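Long-range contact in tyrosine aminotransferase (Leishmania infantum, PDB 4IX8), which probably transfers the amino group of L-tyrosine to 2-oxoglutarate, using pyridoxal 5'-phosphate as cofactor: residues S43-N55 against F171-I183. Numbering follows the deposited sequence.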
ATOM      1  N   SER A  43     -19.102  -0.320  -3.842  1.00 39.74           N
ATOM      2  CA  SER A  43     -18.929   0.562  -4.980  1.00 35.91           C
ATOM      3  C   SER A  43     -18.611  -0.189  -6.259  1.00 38.06           C
ATOM      4  O   SER A  43     -18.148  -1.319  -6.221  1.00 43.29           O
ATOM      5  CB  SER A  43     -17.787   1.513  -4.696  1.00 32.02           C
ATOM      6  OG  SER A  43     -16.580   0.788  -4.772  1.00 34.35           O
ATOM      7  N   LYS A  44     -18.789   0.468  -7.394  1.00 36.77           N
ATOM      8  CA  LYS A  44     -18.429  -0.119  -8.677  1.00 31.96           C
ATOM      9  C   LYS A  44     -16.931  -0.387  -8.769  1.00 29.66           C
ATOM     10  O   LYS A  44     -16.490  -1.418  -9.256  1.00 29.54           O
ATOM     11  CB  LYS A  44     -18.871   0.813  -9.787  1.00 29.72           C
ATOM     12  CG  LYS A  44     -18.876   0.218 -11.160  1.00 55.04           C
ATOM     13  CD  LYS A  44     -19.767   1.030 -12.110  1.00 55.17           C
ATOM     14  CE  LYS A  44     -19.676   0.533 -13.540  1.00 55.79           C
ATOM     15  NZ  LYS A  44     -20.795   0.992 -14.401  1.00 57.76           N
ATOM     16  N   HIS A  45     -16.144   0.555  -8.289  1.00 29.52           N
ATOM     17  CA  HIS A  45     -14.698   0.388  -8.212  1.00 28.26           C
ATOM     18  C   HIS A  45     -14.298  -0.932  -7.456  1.00 31.78           C
ATOM     19  O   HIS A  45     -13.528  -1.740  -7.956  1.00 30.82           O
ATOM     20  CB  HIS A  45     -14.172   1.630  -7.536  1.00 26.74           C
ATOM     21  CG  HIS A  45     -12.733   1.605  -7.156  1.00 26.03           C
ATOM     22  ND1 HIS A  45     -11.714   1.174  -7.991  1.00 25.19           N
ATOM     23  CD2 HIS A  45     -12.122   2.052  -6.038  1.00 26.15           C
ATOM     24  CE1 HIS A  45     -10.558   1.345  -7.392  1.00 25.56           C
ATOM     25  NE2 HIS A  45     -10.778   1.876  -6.196  1.00 26.92           N
ATOM     26  N   ALA A  46     -14.901  -1.193  -6.309  1.00 35.23           N
ATOM     27  CA  ALA A  46     -14.610  -2.398  -5.558  1.00 33.17           C
ATOM     28  C   ALA A  46     -15.027  -3.646  -6.335  1.00 37.30           C
ATOM     29  O   ALA A  46     -14.240  -4.577  -6.496  1.00 35.40           O
ATOM     30  CB  ALA A  46     -15.322  -2.341  -4.237  1.00 34.53           C
ATOM     31  N   GLN A  47     -16.245  -3.629  -6.852  1.00 37.93           N
ATOM     32  CA  GLN A  47     -16.832  -4.768  -7.558  1.00 39.53           C
ATOM     33  C   GLN A  47     -16.004  -5.250  -8.738  1.00 42.87           C
ATOM     34  O   GLN A  47     -16.054  -6.414  -9.081  1.00 55.09           O
ATOM     35  CB  GLN A  47     -18.231  -4.401  -8.037  1.00 41.04           C
ATOM     36  CG  GLN A  47     -19.289  -4.533  -6.938  1.00 52.92           C
ATOM     37  CD  GLN A  47     -20.617  -3.881  -7.300  1.00 57.12           C
ATOM     38  OE1 GLN A  47     -21.363  -3.463  -6.422  1.00 65.80           O
ATOM     39  NE2 GLN A  47     -20.906  -3.772  -8.584  1.00 61.70           N
ATOM     40  N   ARG A  48     -15.267  -4.362  -9.383  1.00 39.12           N
ATOM     41  CA  ARG A  48     -14.514  -4.733 -10.580  1.00 35.11           C
ATOM     42  C   ARG A  48     -13.034  -4.880 -10.305  1.00 36.27           C
ATOM     43  O   ARG A  48     -12.242  -5.035 -11.230  1.00 35.21           O
ATOM     44  CB  ARG A  48     -14.722  -3.696 -11.679  1.00 38.31           C
ATOM     45  CG  ARG A  48     -14.042  -2.395 -11.433  1.00 39.55           C
ATOM     46  CD  ARG A  48     -14.627  -1.320 -12.391  1.00 33.98           C
ATOM     47  NE  ARG A  48     -14.120   0.010 -12.049  1.00 39.03           N
ATOM     48  CZ  ARG A  48     -14.460   1.128 -12.677  1.00 41.53           C
ATOM     49  NH1 ARG A  48     -15.302   1.088 -13.702  1.00 35.61           N
ATOM     50  NH2 ARG A  48     -13.933   2.280 -12.275  1.00 39.00           N
ATOM     51  N   THR A  49     -12.660  -4.829  -9.034  1.00 27.73           N
ATOM     52  CA  THR A  49     -11.265  -5.005  -8.658  1.00 43.76           C
ATOM     53  C   THR A  49     -10.973  -6.483  -8.381  1.00 43.23           C
ATOM     54  O   THR A  49     -11.378  -6.965  -7.339  1.00 39.25           O
ATOM     55  CB  THR A  49     -10.930  -4.200  -7.415  1.00 34.44           C
ATOM     56  OG1 THR A  49     -11.078  -2.800  -7.703  1.00 30.40           O
ATOM     57  CG2 THR A  49      -9.509  -4.513  -6.929  1.00 28.01           C
ATOM     58  N   LEU A  50     -10.236  -7.150  -9.288  1.00 47.47           N
ATOM     59  CA  LEU A  50     -10.009  -8.603  -9.255  1.00 47.91           C
ATOM     60  C   LEU A  50      -8.567  -8.984  -9.570  1.00 55.76           C
ATOM     61  O   LEU A  50      -7.942  -8.422 -10.487  1.00 53.77           O
ATOM     62  CB  LEU A  50     -10.904  -9.314 -10.250  1.00 45.81           C
ATOM     63  CG  LEU A  50     -12.378  -8.928 -10.138  1.00 63.03           C
ATOM     64  CD1 LEU A  50     -13.137  -9.524 -11.294  1.00 61.93           C
ATOM     65  CD2 LEU A  50     -13.004  -9.364  -8.804  1.00 72.36           C
ATOM     66  N   GLN A  51      -8.037  -9.939  -8.813  1.00 52.79           N
ATOM     67  CA  GLN A  51      -6.702 -10.450  -9.064  1.00 53.46           C
ATOM     68  C   GLN A  51      -6.819 -11.935  -9.439  1.00 58.79           C
ATOM     69  O   GLN A  51      -7.097 -12.766  -8.588  1.00 60.57           O
ATOM     70  CB  GLN A  51      -5.803 -10.239  -7.833  1.00 72.65           C
ATOM     71  CG  GLN A  51      -4.335 -10.629  -8.070  1.00 89.73           C
ATOM     72  CD  GLN A  51      -3.603  -9.587  -8.926  1.00 94.42           C
ATOM     73  OE1 GLN A  51      -3.343  -9.824 -10.112  1.00 95.72           O
ATOM     74  NE2 GLN A  51      -3.252  -8.439  -8.319  1.00 89.74           N
ATOM     75  N   PRO A  52      -6.593 -12.279 -10.719  1.00 62.13           N
ATOM     76  CA  PRO A  52      -6.928 -13.640 -11.174  1.00 56.09           C
ATOM     77  C   PRO A  52      -6.062 -14.721 -10.484  1.00 50.31           C
ATOM     78  O   PRO A  52      -6.558 -15.834 -10.240  1.00 47.95           O
ATOM     79  CB  PRO A  52      -6.685 -13.579 -12.698  1.00 59.98           C
ATOM     80  CG  PRO A  52      -5.652 -12.468 -12.904  1.00 56.69           C
ATOM     81  CD  PRO A  52      -5.635 -11.610 -11.626  1.00 57.36           C
ATOM     82  N   LEU A  53      -4.792 -14.389 -10.229  1.00 60.56           N
ATOM     83  CA  LEU A  53      -3.837 -15.233  -9.490  1.00 67.40           C
ATOM     84  C   LEU A  53      -4.416 -15.654  -8.127  1.00 76.43           C
ATOM     85  O   LEU A  53      -4.570 -16.845  -7.851  1.00 84.64           O
ATOM     86  CB  LEU A  53      -2.492 -14.495  -9.334  1.00 68.03           C
ATOM     87  CG  LEU A  53      -1.214 -15.265  -8.953  1.00 77.83           C
ATOM     88  CD1 LEU A  53       0.080 -14.421  -9.155  1.00 70.45           C
ATOM     89  CD2 LEU A  53      -1.287 -15.825  -7.536  1.00 82.58           C
ATOM     90  N   ASN A  54      -4.703 -14.685  -7.263  1.00 77.96           N
ATOM     91  CA  ASN A  54      -5.335 -14.970  -5.974  1.00 80.61           C
ATOM     92  C   ASN A  54      -6.616 -15.809  -6.131  1.00 78.62           C
ATOM     93  O   ASN A  54      -6.874 -16.732  -5.357  1.00 77.31           O
ATOM     94  CB  ASN A  54      -5.656 -13.653  -5.240  1.00 79.46           C
ATOM     95  N   ASN A  55      -7.407 -15.487  -7.149  1.00 76.37           N
ATOM     96  CA  ASN A  55      -8.690 -16.148  -7.364  1.00 85.61           C
ATOM     97  C   ASN A  55      -8.492 -17.620  -7.663  1.00 95.83           C
ATOM     98  O   ASN A  55      -9.324 -18.465  -7.302  1.00100.76           O
ATOM     99  CB  ASN A  55      -9.443 -15.472  -8.515  1.00 85.24           C
ATOM    100  CG  ASN A  55     -10.803 -16.075  -8.761  1.00 88.69           C
ATOM    101  OD1 ASN A  55     -11.320 -16.810  -7.926  1.00100.46           O
ATOM    102  ND2 ASN A  55     -11.405 -15.752  -9.903  1.00 83.26           N
ATOM    103  N   PHE A 171       3.072  -9.840 -15.723  1.00 30.68           N
ATOM    104  CA  PHE A 171       2.778  -9.698 -14.295  1.00 25.76           C
ATOM    105  C   PHE A 171       1.370  -9.123 -14.171  1.00 26.41           C
ATOM    106  O   PHE A 171       1.095  -8.086 -14.735  1.00 26.61           O
ATOM    107  CB  PHE A 171       3.806  -8.754 -13.658  1.00 27.52           C
ATOM    108  CG  PHE A 171       3.599  -8.490 -12.187  1.00 27.58           C
ATOM    109  CD1 PHE A 171       3.588  -9.517 -11.264  1.00 33.59           C
ATOM    110  CD2 PHE A 171       3.465  -7.188 -11.723  1.00 28.54           C
ATOM    111  CE1 PHE A 171       3.405  -9.250  -9.894  1.00 37.48           C
ATOM    112  CE2 PHE A 171       3.289  -6.917 -10.372  1.00 27.85           C
ATOM    113  CZ  PHE A 171       3.243  -7.944  -9.459  1.00 33.27           C
ATOM    114  N   PRO A 172       0.462  -9.819 -13.481  1.00 34.04           N
ATOM    115  CA  PRO A 172      -0.958  -9.461 -13.620  1.00 28.04           C
ATOM    116  C   PRO A 172      -1.406  -8.103 -13.039  1.00 33.31           C
ATOM    117  O   PRO A 172      -2.533  -7.692 -13.304  1.00 27.69           O
ATOM    118  CB  PRO A 172      -1.686 -10.581 -12.870  1.00 29.21           C
ATOM    119  CG  PRO A 172      -0.655 -11.636 -12.527  1.00 34.17           C
ATOM    120  CD  PRO A 172       0.693 -11.043 -12.684  1.00 33.35           C
ATOM    121  N   HIS A 173      -0.552  -7.405 -12.314  1.00 24.33           N
ATOM    122  CA  HIS A 173      -0.979  -6.225 -11.620  1.00 25.91           C
ATOM    123  C   HIS A 173      -1.361  -5.079 -12.562  1.00 28.46           C
ATOM    124  O   HIS A 173      -2.255  -4.304 -12.193  1.00 28.99           O
ATOM    125  CB  HIS A 173       0.093  -5.730 -10.650  1.00 24.59           C
ATOM    126  CG  HIS A 173      -0.465  -4.929  -9.509  1.00 27.30           C
ATOM    127  ND1 HIS A 173      -1.459  -5.409  -8.678  1.00 32.74           N
ATOM    128  CD2 HIS A 173      -0.145  -3.699  -9.040  1.00 30.99           C
ATOM    129  CE1 HIS A 173      -1.721  -4.512  -7.745  1.00 29.73           C
ATOM    130  NE2 HIS A 173      -0.942  -3.464  -7.943  1.00 31.98           N
ATOM    131  N   TYR A 174      -0.725  -4.942 -13.739  1.00 23.34           N
ATOM    132  CA  TYR A 174      -1.092  -3.844 -14.647  1.00 22.53           C
ATOM    133  C   TYR A 174      -2.542  -3.976 -15.057  1.00 25.26           C
ATOM    134  O   TYR A 174      -3.334  -3.012 -14.982  1.00 24.97           O
ATOM    135  CB  TYR A 174      -0.173  -3.793 -15.873  1.00 22.31           C
ATOM    136  CG  TYR A 174       1.201  -3.431 -15.404  1.00 22.48           C
ATOM    137  CD1 TYR A 174       1.571  -2.105 -15.230  1.00 22.84           C
ATOM    138  CD2 TYR A 174       2.110  -4.425 -15.013  1.00 25.51           C
ATOM    139  CE1 TYR A 174       2.834  -1.767 -14.711  1.00 23.32           C
ATOM    140  CE2 TYR A 174       3.368  -4.095 -14.498  1.00 22.93           C
ATOM    141  CZ  TYR A 174       3.720  -2.778 -14.348  1.00 30.17           C
ATOM    142  OH  TYR A 174       4.958  -2.441 -13.844  1.00 29.66           O
ATOM    143  N   LYS A 175      -2.923  -5.195 -15.382  1.00 23.47           N
ATOM    144  CA  LYS A 175      -4.291  -5.480 -15.785  1.00 26.92           C
ATOM    145  C   LYS A 175      -5.258  -5.260 -14.626  1.00 33.12           C
ATOM    146  O   LYS A 175      -6.359  -4.731 -14.805  1.00 35.45           O
ATOM    147  CB  LYS A 175      -4.365  -6.914 -16.310  1.00 30.20           C
ATOM    148  CG  LYS A 175      -5.726  -7.513 -16.440  1.00 31.15           C
ATOM    149  CD  LYS A 175      -6.409  -7.133 -17.667  1.00 35.30           C
ATOM    150  CE  LYS A 175      -7.606  -8.038 -17.878  1.00 35.17           C
ATOM    151  NZ  LYS A 175      -8.623  -7.243 -18.590  1.00 39.20           N
ATOM    152  N   SER A 176      -4.847  -5.679 -13.437  1.00 23.76           N
ATOM    153  CA  SER A 176      -5.715  -5.591 -12.282  1.00 31.48           C
ATOM    154  C   SER A 176      -6.016  -4.165 -11.920  1.00 26.51           C
ATOM    155  O   SER A 176      -7.124  -3.881 -11.545  1.00 25.73           O
ATOM    156  CB  SER A 176      -5.100  -6.316 -11.080  1.00 28.97           C
ATOM    157  OG  SER A 176      -5.315  -7.704 -11.227  1.00 44.89           O
ATOM    158  N   VAL A 177      -5.011  -3.295 -11.997  1.00 22.89           N
ATOM    159  CA  VAL A 177      -5.156  -1.881 -11.660  1.00 22.46           C
ATOM    160  C   VAL A 177      -5.968  -1.174 -12.715  1.00 23.61           C
ATOM    161  O   VAL A 177      -6.879  -0.423 -12.400  1.00 24.05           O
ATOM    162  CB  VAL A 177      -3.783  -1.216 -11.522  1.00 25.43           C
ATOM    163  CG1 VAL A 177      -3.868   0.300 -11.435  1.00 21.71           C
ATOM    164  CG2 VAL A 177      -3.083  -1.778 -10.331  1.00 22.43           C
ATOM    165  N   CYS A 178      -5.668  -1.450 -13.984  1.00 22.44           N
ATOM    166  CA  CYS A 178      -6.455  -0.866 -15.071  1.00 21.95           C
ATOM    167  C   CYS A 178      -7.944  -1.159 -14.904  1.00 32.58           C
ATOM    168  O   CYS A 178      -8.782  -0.255 -14.937  1.00 31.82           O
ATOM    169  CB  CYS A 178      -6.018  -1.431 -16.412  1.00 21.99           C
ATOM    170  SG  CYS A 178      -4.488  -0.699 -17.025  1.00 25.79           S
ATOM    171  N   ASP A 179      -8.294  -2.437 -14.745  1.00 35.05           N
ATOM    172  CA  ASP A 179      -9.704  -2.794 -14.632  1.00 29.68           C
ATOM    173  C   ASP A 179     -10.308  -2.168 -13.377  1.00 27.00           C
ATOM    174  O   ASP A 179     -11.481  -1.825 -13.342  1.00 24.48           O
ATOM    175  CB  ASP A 179      -9.894  -4.311 -14.582  1.00 30.72           C
ATOM    176  CG  ASP A 179      -9.578  -5.010 -15.910  1.00 30.16           C
ATOM    177  OD1 ASP A 179      -9.584  -4.347 -16.971  1.00 40.18           O
ATOM    178  OD2 ASP A 179      -9.299  -6.242 -15.889  1.00 38.09           O
ATOM    179  N   SER A 180      -9.512  -2.064 -12.320  1.00 25.91           N
ATOM    180  CA  SER A 180     -10.013  -1.508 -11.079  1.00 25.35           C
ATOM    181  C   SER A 180     -10.470  -0.046 -11.287  1.00 30.88           C
ATOM    182  O   SER A 180     -11.436   0.413 -10.667  1.00 24.82           O
ATOM    183  CB  SER A 180      -8.956  -1.549 -10.011  1.00 29.53           C
ATOM    184  OG  SER A 180      -9.463  -1.019  -8.815  1.00 26.06           O
ATOM    185  N   TYR A 181      -9.752   0.660 -12.160  1.00 27.14           N
ATOM    186  CA  TYR A 181      -9.950   2.063 -12.343  1.00 25.81           C
ATOM    187  C   TYR A 181     -10.641   2.387 -13.632  1.00 28.68           C
ATOM    188  O   TYR A 181     -10.753   3.541 -13.978  1.00 32.54           O
ATOM    189  CB  TYR A 181      -8.621   2.796 -12.242  1.00 22.19           C
ATOM    190  CG  TYR A 181      -8.147   2.941 -10.806  1.00 24.22           C
ATOM    191  CD1 TYR A 181      -8.532   4.021 -10.010  1.00 26.43           C
ATOM    192  CD2 TYR A 181      -7.341   2.001 -10.247  1.00 24.34           C
ATOM    193  CE1 TYR A 181      -8.057   4.130  -8.684  1.00 26.07           C
ATOM    194  CE2 TYR A 181      -6.873   2.109  -8.937  1.00 22.73           C
ATOM    195  CZ  TYR A 181      -7.223   3.142  -8.175  1.00 28.94           C
ATOM    196  OH  TYR A 181      -6.724   3.156  -6.894  1.00 36.01           O
ATOM    197  N   GLY A 182     -11.106   1.373 -14.347  1.00 26.96           N
ATOM    198  CA  GLY A 182     -11.854   1.630 -15.551  1.00 26.11           C
ATOM    199  C   GLY A 182     -10.970   2.103 -16.680  1.00 25.18           C
ATOM    200  O   GLY A 182     -11.446   2.639 -17.654  1.00 25.83           O
ATOM    201  N   ILE A 183      -9.678   1.835 -16.570  1.00 24.92           N
ATOM    202  CA  ILE A 183      -8.742   2.029 -17.661  1.00 21.86           C
ATOM    203  C   ILE A 183      -8.647   0.726 -18.481  1.00 27.96           C
ATOM    204  O   ILE A 183      -8.681  -0.352 -17.910  1.00 30.52           O
ATOM    205  CB  ILE A 183      -7.376   2.391 -17.121  1.00 24.68           C
ATOM    206  CG1 ILE A 183      -7.468   3.652 -16.276  1.00 27.55           C
ATOM    207  CG2 ILE A 183      -6.373   2.587 -18.254  1.00 26.61           C
ATOM    208  CD1 ILE A 183      -6.289   3.785 -15.276  1.00 23.54           C
TER
HETATM  209  O   HOH W   1      -9.068  -5.482 -11.394  1.00 35.73           O
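Arg48 runs along the C-terminal end of helix 173-181, and its side chain meets backbone atoms from CG to the guanidinium. CB stays 4.1 Å from Asp179 O; CG and CD pass closer to that oxygen, CG at 3.2 Å. The extended chain brings NE to Ser180 O, 3.0 Å away with an N-H...O angle of 147°. One guanidinium face covers Gly182 N; NH2 lies 3.6 Å from Tyr181 C, while NH1 continues to a salt bridge with Glu160. Gly182, at positive phi, closes the helix in a Schellman motif. Ser180 O also accepts from His45 ND1 at 2.8 Å, the two donors coming from opposite faces of the carbonyl plane. In this aminotransferase, helix 173-181 is the helix of a beta-alpha-beta crossover joining parallel strands 163-168 and 184-191, and segment 43-55 runs alongside it, antiparallel, beside the second subunit, whose Leu313 packs on His45. With CG anti to the backbone N (chi1 171°), His45 points the edge of its ring at the face of Tyr181, the planes 50° apart. Two hydrogen bonds follow: Ser180 OG donates to Thr49 OG1 (2.6 Å), which donates to His45 O. Ser176 OG donates to Leu50 O at 2.8 Å.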